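PDB 5GKQ: AlyGC mutant - R241A from Glaciecola chathamensis S18K6, which cleaves alginate as a family PL6 polysaccharide lyase, studied here as an engineered variant holding mannuronate sugars and calcium. Local coordinates for residues A[127-132]-A[151-156]; A[318-323]-A[348-353]; A[371-376]-A[383-388]. One frame throughout, in Å; residues are numbered along the deposited sequence.

How the contacts relate
Along the chain the three contacts follow one another, none nested in or crossing another, and all lie in the N-terminal parallel beta-helix. Contact 1 comes first: 18 residues separate its segments, and it closes one coil by laying strand 150-152 beside strand 124-128, next to bound sugar. Much later, contact 2 spans 24 residues and joins the turns of two successive coils; its centre is about 39 Å from that of contact 1, though both reach the same run of parallel strands. Contact 3 closes a short loop of six residues, where strand 383-386 pairs with strand 364-372. Contacts 2 and 3 touch, the side-chain amide N372 ND2 reaching N348 O of the preceding turn.

Contact 1: residues A[127-132]-A[151-156]; sequences MVYGRH and AVRLTT. With BEM (beta-D-mannopyranuronic acid), chain C.
R153 starts with CG beside its backbone N (chi1 -79°) and stays extended to NE, a course that carries it alongside Y129 and past M127 toward the sugar. The Y129 ring, its CG beside the backbone N (chi1 -47°), runs alongside and points the same way, with the guanidinium plane only 20° from its own. R153 CB lies 3.6 Å from Y129 CE2, and CD follows along the same ring to the hydroxyl end. M127, two residues before Y129, brings SD to 3.8 Å from R153 NE, while its CE packs on A151 CB at 3.5 Å. Behind this group the coils are joined in parallel: V128 N donates to A151 O (3.1 Å) and R153 N to V128 O (3.0 Å), the second nearly in line with the carbonyl. V128 CG2 meets V152 CG2 on the face that carries neither M127 nor A151. At the far end R153 NH2 donates to the ring oxygen O5 of the mannuronate at 2.7 Å through a clearly bent bond, the sugar lying at the guanidinium edge. R186, also of the glycan pocket, stands close by. Two cationic groups at this spot would probably suit an anionic uronate chain.

Contact 2: residues A[318-323]-A[348-353]; sequences NVEHIQ and NDQGTD
This is a polar contact between turns, stacking two successive coils of the parallel beta-helix where the chain leaves one face for the next: segment 318-323 leads into strand 322-326, and segment 348-353 leads toward strand 355-357. One side-chain-to-backbone bond carries it. N318 reaches across with its amide, and OD1 accepts from D349 N at 3.2 Å. The D349 and N318 side chains cross at about a right angle, carboxylate and amide planes 37° apart; N318 OD1 and D349 OD1, both acceptors, approach to 3.3 Å without bonding. N348 holds the receiving turn in shape: with CG anti to its N (chi1 -168°), its OD1 accepts from Q350 N at 3.0 Å, closing an Asx turn. The other branch of that amide faces the opposing backbone, N348 ND2 lying 3.5 Å from V319 O. Farther out, Q350 lays OE1 3.6 Å from E320 CG, the flat ends 76° apart. On the inner side I322 CD1 rests 3.7 Å from D353 O, while the D353 carboxylate turns to S378 N and I355 N. Backbone bonds continue the stack on either side of these turns, N318 with V347 at the end of strand 339-347, and I322 with G354 and T356 around strand 355-357.

Contact 3: residues A[371-376]-A[383-388]; sequences LNQDAK and FEQADI
A parallel beta ladder late in the N-terminal beta-helix makes this contact, strand 383-386 lying along the end of strand 364-372 just before the chain folds into a type I turn from N372 to A375. L371, bridged to Q385, bonds in both directions: its N donates to E384 O at 3.1 Å, and its O accepts from A386 N at 3.1 Å, nearly straight on to the carbonyl. The same oxygen also receives a CA-H...O contact from Q385 CA (3.2 Å), and N372 CA offers a longer one to A386 O. L371 and Q385 put their side chains on one face, side by side and pointing the same way, with L371 CD2 4.2 Å from Q385 CG; the extended Q385 chain then runs on toward the turn. N372 and A386, next along, diverge. Beyond the strand, I388 sets its CD1 against the L371-N372 peptide, 3.7 Å from N372 N, and its side chain also packs against L345 and L370. A375 N closes the turn on N372 O. Q373 leaves this turn with a bend at chi2 (-48°) that brings its amide back along the neighbouring strand. Its chain lies over the A386 peptide, CG 3.7 Å from A386 C and NE2 3.7 Å from A386 CA.

Contact 1: residues A[127-132]-A[151-156]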
loop_
_atom_site.group_PDB
_atom_site.type_symbol
_atom_site.label_atom_id
_atom_site.label_comp_id
_atom_site.label_asym_id
_atom_site.label_seq_id
_atom_site.Cartn_x
_atom_site.Cartn_y
_atom_site.Cartn_z
ATOM N N MET A 127 26.926 -5.000 15.181
ATOM C CA MET A 127 26.713 -5.976 16.244
ATOM C C MET A 127 28.051 -6.467 16.767
ATOM O O MET A 127 28.807 -7.100 16.030
ATOM C CB MET A 127 25.870 -7.139 15.737
ATOM C CG MET A 127 24.391 -6.810 15.709
ATOM S SD MET A 127 23.587 -7.197 17.257
ATOM C CE MET A 127 22.187 -6.099 17.166
ATOM N N VAL A 128 28.336 -6.197 18.036
ATOM C CA VAL A 128 29.614 -6.519 18.653
ATOM C C VAL A 128 29.469 -7.754 19.535
ATOM O O VAL A 128 28.523 -7.858 20.320
ATOM C CB VAL A 128 30.142 -5.339 19.487
ATOM C CG1 VAL A 128 31.632 -5.510 19.760
ATOM C CG2 VAL A 128 29.824 -4.021 18.820
ATOM N N TYR A 129 30.430 -8.679 19.423
ATOM C CA TYR A 129 30.582 -9.838 20.301
ATOM C C TYR A 129 32.027 -9.915 20.768
ATOM O O TYR A 129 32.848 -9.055 20.451
ATOM C CB TYR A 129 30.200 -11.151 19.604
ATOM C CG TYR A 129 28.908 -11.102 18.844
ATOM C CD1 TYR A 129 28.850 -10.536 17.587
ATOM C CD2 TYR A 129 27.743 -11.636 19.377
ATOM C CE1 TYR A 129 27.666 -10.488 16.886
ATOM C CE2 TYR A 129 26.547 -11.586 18.680
ATOM C CZ TYR A 129 26.522 -11.015 17.435
ATOM O OH TYR A 129 25.343 -10.982 16.745
ATOM N N GLY A 130 32.349 -10.957 21.522
ATOM C CA GLY A 130 33.734 -11.199 21.872
ATOM C C GLY A 130 34.194 -10.354 23.046
ATOM O O GLY A 130 33.400 -9.962 23.900
ATOM N N ARG A 131 35.491 -10.094 23.094
ATOM C CA ARG A 131 36.047 -9.224 24.111
ATOM C C ARG A 131 37.120 -8.351 23.489
ATOM O O ARG A 131 37.691 -8.677 22.448
ATOM C CB ARG A 131 36.620 -10.013 25.284
ATOM C CG ARG A 131 35.600 -10.889 25.978
ATOM C CD ARG A 131 36.227 -11.750 27.065
ATOM N NE ARG A 131 35.221 -12.457 27.855
ATOM C CZ ARG A 131 35.494 -13.217 28.907
ATOM N NH1 ARG A 131 36.747 -13.385 29.304
ATOM N NH2 ARG A 131 34.508 -13.812 29.565
ATOM N N HIS A 132 37.340 -7.205 24.120
ATOM C CA HIS A 132 38.431 -6.303 23.795
ATOM C C HIS A 132 38.388 -5.811 22.355
ATOM O O HIS A 132 39.428 -5.544 21.757
ATOM C CB HIS A 132 39.767 -6.964 24.100
ATOM C CG HIS A 132 39.868 -7.449 25.505
ATOM N ND1 HIS A 132 39.992 -6.592 26.575
ATOM C CD2 HIS A 132 39.823 -8.697 26.022
ATOM C CE1 HIS A 132 40.033 -7.294 27.692
ATOM N NE2 HIS A 132 39.933 -8.575 27.384
ATOM N N ALA A 151 24.482 -2.495 18.632
ATOM C CA ALA A 151 24.291 -3.164 19.910
ATOM C C ALA A 151 25.546 -3.924 20.309
ATOM O O ALA A 151 26.397 -4.255 19.477
ATOM C CB ALA A 151 23.129 -4.143 19.867
ATOM N N VAL A 152 25.642 -4.218 21.600
ATOM C CA VAL A 152 26.668 -5.093 22.149
ATOM C C VAL A 152 25.963 -6.316 22.716
ATOM O O VAL A 152 25.230 -6.212 23.701
ATOM C CB VAL A 152 27.495 -4.400 23.229
ATOM C CG1 VAL A 152 28.347 -5.424 23.966
ATOM C CG2 VAL A 152 28.348 -3.303 22.613
ATOM N N ARG A 153 26.180 -7.472 22.114
ATOM C CA ARG A 153 25.478 -8.664 22.546
ATOM C C ARG A 153 26.261 -9.392 23.624
ATOM O O ARG A 153 27.487 -9.330 23.672
ATOM C CB ARG A 153 25.200 -9.570 21.353
ATOM C CG ARG A 153 24.001 -9.067 20.549
ATOM C CD ARG A 153 23.284 -10.193 19.876
ATOM N NE ARG A 153 21.955 -9.824 19.434
ATOM C CZ ARG A 153 20.861 -9.956 20.175
ATOM N NH1 ARG A 153 20.947 -10.444 21.408
ATOM N NH2 ARG A 153 19.680 -9.595 19.687
ATOM N N LEU A 154 25.527 -10.033 24.535
ATOM C CA LEU A 154 26.088 -10.876 25.586
ATOM C C LEU A 154 25.488 -12.272 25.521
ATOM O O LEU A 154 25.274 -12.906 26.555
ATOM C CB LEU A 154 25.861 -10.266 26.967
ATOM C CG LEU A 154 26.071 -8.764 27.067
ATOM C CD1 LEU A 154 25.467 -8.248 28.346
ATOM C CD2 LEU A 154 27.537 -8.425 27.011
ATOM N N THR A 155 25.197 -12.742 24.302
ATOM C CA THR A 155 24.501 -14.008 24.102
ATOM C C THR A 155 25.182 -15.141 24.850
ATOM O O THR A 155 24.508 -16.062 25.328
ATOM C CB THR A 155 24.421 -14.332 22.604
ATOM O OG1 THR A 155 23.696 -13.332 21.918
ATOM C CG2 THR A 155 23.755 -15.685 22.368
ATOM N N THR A 156 26.505 -15.068 24.986
ATOM C CA THR A 156 27.320 -16.082 25.625
ATOM C C THR A 156 28.253 -15.419 26.627
ATOM O O THR A 156 28.486 -14.212 26.579
ATOM C CB THR A 156 28.153 -16.837 24.589
ATOM O OG1 THR A 156 28.951 -15.892 23.857
ATOM C CG2 THR A 156 27.239 -17.577 23.630
HETATM C C1 BEM C . 16.591 -11.439 20.205
HETATM C C2 BEM C . 16.065 -11.396 21.627
HETATM O O2 BEM C . 17.137 -11.162 22.526
HETATM C C3 BEM C . 14.994 -10.323 21.753
HETATM O O3 BEM C . 14.681 -9.999 23.097
HETATM C C4 BEM C . 15.412 -9.018 21.145
HETATM O O4 BEM C . 14.204 -8.284 21.046
HETATM C C5 BEM C . 15.939 -9.255 19.750
HETATM O O5 BEM C . 17.044 -10.144 19.834
HETATM C C6 BEM C . 16.180 -7.903 19.147
HETATM O O6B BEM C . 17.309 -7.535 18.753
HETATM O O6A BEM C . 15.211 -7.126 19.206
HETATM O O1 BEM C . 17.627 -12.417 20.137
#

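Contact 2: residues A[318-323]-A[348-353]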
loop_
_atom_site.group_PDB
_atom_site.type_symbol
_atom_site.label_atom_id
_atom_site.label_comp_id
_atom_site.label_asym_id
_atom_site.label_seq_id
_atom_site.Cartn_x
_atom_site.Cartn_y
_atom_site.Cartn_z
ATOM N N ASN A 318 17.727 25.217 32.138
ATOM C CA ASN A 318 16.442 25.128 31.447
ATOM C C ASN A 318 16.116 23.686 31.088
ATOM O O ASN A 318 15.765 23.359 29.959
ATOM C CB ASN A 318 16.402 26.020 30.212
ATOM C CG ASN A 318 16.583 27.475 30.553
ATOM O OD1 ASN A 318 16.333 27.892 31.677
ATOM N ND2 ASN A 318 17.021 28.255 29.591
ATOM N N VAL A 319 16.238 22.809 32.075
ATOM C CA VAL A 319 15.730 21.456 31.944
ATOM C C VAL A 319 14.313 21.437 32.503
ATOM O O VAL A 319 14.109 21.525 33.713
ATOM C CB VAL A 319 16.625 20.447 32.659
ATOM C CG1 VAL A 319 15.970 19.086 32.632
ATOM C CG2 VAL A 319 17.957 20.413 31.986
ATOM N N GLU A 320 13.330 21.303 31.616
ATOM C CA GLU A 320 11.957 21.574 32.007
ATOM C C GLU A 320 11.364 20.508 32.911
ATOM O O GLU A 320 10.383 20.793 33.591
ATOM C CB GLU A 320 11.094 21.756 30.772
ATOM C CG GLU A 320 11.501 22.994 30.014
ATOM C CD GLU A 320 10.790 23.150 28.699
ATOM O OE1 GLU A 320 9.796 22.435 28.441
ATOM O OE2 GLU A 320 11.249 23.993 27.914
ATOM N N HIS A 321 11.916 19.301 32.963
ATOM C CA HIS A 321 11.318 18.286 33.819
ATOM C C HIS A 321 12.383 17.429 34.477
ATOM O O HIS A 321 13.217 16.827 33.799
ATOM C CB HIS A 321 10.321 17.441 33.032
ATOM C CG HIS A 321 9.077 18.194 32.684
ATOM N ND1 HIS A 321 8.882 18.786 31.458
ATOM C CD2 HIS A 321 7.999 18.519 33.431
ATOM C CE1 HIS A 321 7.724 19.417 31.454
ATOM N NE2 HIS A 321 7.171 19.275 32.641
ATOM N N ILE A 322 12.342 17.390 35.803
ATOM C CA ILE A 322 13.198 16.565 36.640
ATOM C C ILE A 322 12.249 15.740 37.489
ATOM O O ILE A 322 11.686 16.256 38.454
ATOM C CB ILE A 322 14.118 17.408 37.520
ATOM C CG1 ILE A 322 14.994 18.320 36.654
ATOM C CG2 ILE A 322 14.916 16.506 38.437
ATOM C CD1 ILE A 322 15.738 19.402 37.411
ATOM N N GLN A 323 12.047 14.473 37.150
ATOM C CA GLN A 323 10.936 13.705 37.702
ATOM C C GLN A 323 11.434 12.636 38.660
ATOM O O GLN A 323 12.163 11.731 38.262
ATOM C CB GLN A 323 10.117 13.091 36.577
ATOM C CG GLN A 323 9.728 14.156 35.582
ATOM C CD GLN A 323 8.351 13.972 35.032
ATOM O OE1 GLN A 323 7.944 12.863 34.720
ATOM N NE2 GLN A 323 7.622 15.057 34.903
ATOM N N ASN A 348 16.856 27.594 36.026
ATOM C CA ASN A 348 15.712 27.556 35.135
ATOM C C ASN A 348 15.082 28.936 35.134
ATOM O O ASN A 348 14.893 29.529 36.202
ATOM C CB ASN A 348 14.732 26.484 35.596
ATOM C CG ASN A 348 13.674 26.173 34.577
ATOM O OD1 ASN A 348 13.117 27.059 33.947
ATOM N ND2 ASN A 348 13.385 24.900 34.414
ATOM N N ASP A 349 14.780 29.461 33.940
ATOM C CA ASP A 349 14.237 30.808 33.796
ATOM C C ASP A 349 12.732 30.819 33.496
ATOM O O ASP A 349 12.218 31.768 32.901
ATOM C CB ASP A 349 15.019 31.594 32.741
ATOM C CG ASP A 349 14.886 31.033 31.339
ATOM O OD1 ASP A 349 13.999 30.201 31.068
ATOM O OD2 ASP A 349 15.670 31.471 30.476
ATOM N N GLN A 350 12.010 29.795 33.919
ATOM C CA GLN A 350 10.578 29.709 33.683
ATOM C C GLN A 350 9.808 29.615 34.993
ATOM O O GLN A 350 8.765 28.974 35.054
ATOM C CB GLN A 350 10.249 28.520 32.786
ATOM C CG GLN A 350 10.946 28.535 31.435
ATOM C CD GLN A 350 11.089 27.142 30.840
ATOM O OE1 GLN A 350 10.335 26.229 31.184
ATOM N NE2 GLN A 350 12.079 26.965 29.968
ATOM N N GLY A 351 10.326 30.230 36.055
ATOM C CA GLY A 351 9.630 30.323 37.315
ATOM C C GLY A 351 9.707 29.105 38.204
ATOM O O GLY A 351 9.467 29.224 39.405
ATOM N N THR A 352 10.043 27.942 37.669
ATOM C CA THR A 352 9.987 26.700 38.417
ATOM C C THR A 352 11.324 25.971 38.307
ATOM O O THR A 352 12.122 26.223 37.397
ATOM C CB THR A 352 8.848 25.826 37.895
ATOM O OG1 THR A 352 8.550 24.803 38.844
ATOM C CG2 THR A 352 9.238 25.187 36.564
ATOM N N ASP A 353 11.573 25.066 39.253
ATOM C CA ASP A 353 12.769 24.240 39.205
ATOM C C ASP A 353 12.566 22.956 38.418
ATOM O O ASP A 353 13.476 22.129 38.377
ATOM C CB ASP A 353 13.258 23.906 40.616
ATOM C CG ASP A 353 12.283 23.028 41.403
ATOM O OD1 ASP A 353 11.305 22.506 40.838
ATOM O OD2 ASP A 353 12.518 22.839 42.607
#

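Contact 3: residues A[371-376]-A[383-388]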
loop_
_atom_site.group_PDB
_atom_site.type_symbol
_atom_site.label_atom_id
_atom_site.label_comp_id
_atom_site.label_asym_id
_atom_site.label_seq_id
_atom_site.Cartn_x
_atom_site.Cartn_y
_atom_site.Cartn_z
ATOM N N LEU A 371 19.983 26.516 43.425
ATOM C CA LEU A 371 18.941 26.884 42.477
ATOM C C LEU A 371 18.890 28.404 42.366
ATOM O O LEU A 371 19.197 29.114 43.323
ATOM C CB LEU A 371 17.586 26.315 42.920
ATOM C CG LEU A 371 16.338 26.674 42.122
ATOM C CD1 LEU A 371 16.354 26.014 40.749
ATOM C CD2 LEU A 371 15.058 26.324 42.889
ATOM N N ASN A 372 18.529 28.906 41.189
ATOM C CA ASN A 372 18.494 30.354 41.005
ATOM C C ASN A 372 17.281 30.975 41.711
ATOM O O ASN A 372 16.270 30.316 41.962
ATOM C CB ASN A 372 18.483 30.708 39.516
ATOM C CG ASN A 372 17.309 30.109 38.786
ATOM O OD1 ASN A 372 17.211 28.897 38.661
ATOM N ND2 ASN A 372 16.407 30.954 38.299
ATOM N N GLN A 373 17.393 32.279 42.007
ATOM C CA GLN A 373 16.412 32.970 42.844
ATOM C C GLN A 373 14.997 32.869 42.290
ATOM O O GLN A 373 14.045 32.687 43.050
ATOM C CB GLN A 373 16.777 34.447 42.999
ATOM C CG GLN A 373 17.619 34.826 44.211
ATOM C CD GLN A 373 17.111 34.249 45.531
ATOM O OE1 GLN A 373 15.926 33.935 45.682
ATOM N NE2 GLN A 373 18.017 34.112 46.502
ATOM N N ASP A 374 14.833 32.996 40.977
ATOM C CA ASP A 374 13.503 33.120 40.396
ATOM C C ASP A 374 12.745 31.807 40.317
ATOM O O ASP A 374 11.540 31.826 40.077
ATOM C CB ASP A 374 13.573 33.697 38.979
ATOM C CG ASP A 374 14.356 34.988 38.904
ATOM O OD1 ASP A 374 14.355 35.770 39.870
ATOM O OD2 ASP A 374 14.976 35.223 37.853
ATOM N N ALA A 375 13.405 30.673 40.465
ATOM C CA ALA A 375 12.713 29.402 40.344
ATOM C C ALA A 375 11.996 29.075 41.644
ATOM O O ALA A 375 12.608 29.092 42.714
ATOM C CB ALA A 375 13.696 28.290 40.000
ATOM N N LYS A 376 10.707 28.781 41.548
ATOM C CA LYS A 376 9.946 28.288 42.694
ATOM C C LYS A 376 10.440 26.898 43.082
ATOM O O LYS A 376 10.351 25.972 42.268
ATOM C CB LYS A 376 8.451 28.249 42.353
ATOM C CG LYS A 376 7.517 27.875 43.495
ATOM C CD LYS A 376 6.140 27.464 42.981
ATOM C CE LYS A 376 6.075 25.978 42.615
ATOM N NZ LYS A 376 6.228 25.040 43.799
ATOM N N PHE A 383 18.220 21.833 49.186
ATOM C CA PHE A 383 18.280 22.844 48.147
ATOM C C PHE A 383 18.322 24.209 48.806
ATOM O O PHE A 383 17.762 24.412 49.879
ATOM C CB PHE A 383 17.097 22.767 47.191
ATOM C CG PHE A 383 17.088 21.550 46.323
ATOM C CD1 PHE A 383 16.806 20.324 46.852
ATOM C CD2 PHE A 383 17.316 21.645 44.973
ATOM C CE1 PHE A 383 16.774 19.215 46.066
ATOM C CE2 PHE A 383 17.284 20.527 44.180
ATOM C CZ PHE A 383 17.013 19.313 44.732
ATOM N N GLU A 384 19.019 25.127 48.176
ATOM C CA GLU A 384 19.160 26.459 48.713
ATOM C C GLU A 384 19.255 27.376 47.517
ATOM O O GLU A 384 19.867 27.021 46.510
ATOM C CB GLU A 384 20.384 26.581 49.634
ATOM C CG GLU A 384 21.572 27.244 49.033
ATOM C CD GLU A 384 22.784 27.187 49.936
ATOM O OE1 GLU A 384 23.264 26.068 50.232
ATOM O OE2 GLU A 384 23.283 28.261 50.324
ATOM N N GLN A 385 18.584 28.506 47.592
ATOM C CA GLN A 385 18.557 29.414 46.470
ATOM C C GLN A 385 19.615 30.480 46.647
ATOM O O GLN A 385 20.107 30.732 47.749
ATOM C CB GLN A 385 17.187 30.051 46.305
ATOM C CG GLN A 385 16.131 29.087 45.833
ATOM C CD GLN A 385 14.770 29.711 45.840
ATOM O OE1 GLN A 385 14.250 30.121 44.801
ATOM N NE2 GLN A 385 14.186 29.818 47.027
ATOM N N ALA A 386 19.985 31.079 45.522
ATOM C CA ALA A 386 20.987 32.123 45.496
ATOM C C ALA A 386 20.797 32.903 44.216
ATOM O O ALA A 386 20.134 32.447 43.288
ATOM C CB ALA A 386 22.402 31.555 45.581
ATOM N N ASP A 387 21.371 34.093 44.198
ATOM C CA ASP A 387 21.454 34.909 43.000
ATOM C C ASP A 387 22.574 34.364 42.116
ATOM O O ASP A 387 23.749 34.377 42.504
ATOM C CB ASP A 387 21.716 36.358 43.400
ATOM C CG ASP A 387 21.305 37.340 42.338
ATOM O OD1 ASP A 387 22.008 37.429 41.313
ATOM O OD2 ASP A 387 20.280 38.028 42.533
ATOM N N ILE A 388 22.215 33.865 40.940
ATOM C CA ILE A 388 23.156 33.182 40.064
ATOM C C ILE A 388 23.215 33.917 38.737
ATOM O O ILE A 388 22.176 34.219 38.145
ATOM C CB ILE A 388 22.761 31.712 39.850
ATOM C CG1 ILE A 388 22.787 30.945 41.169
ATOM C CG2 ILE A 388 23.684 31.073 38.843
ATOM C CD1 ILE A 388 22.213 29.583 41.050
#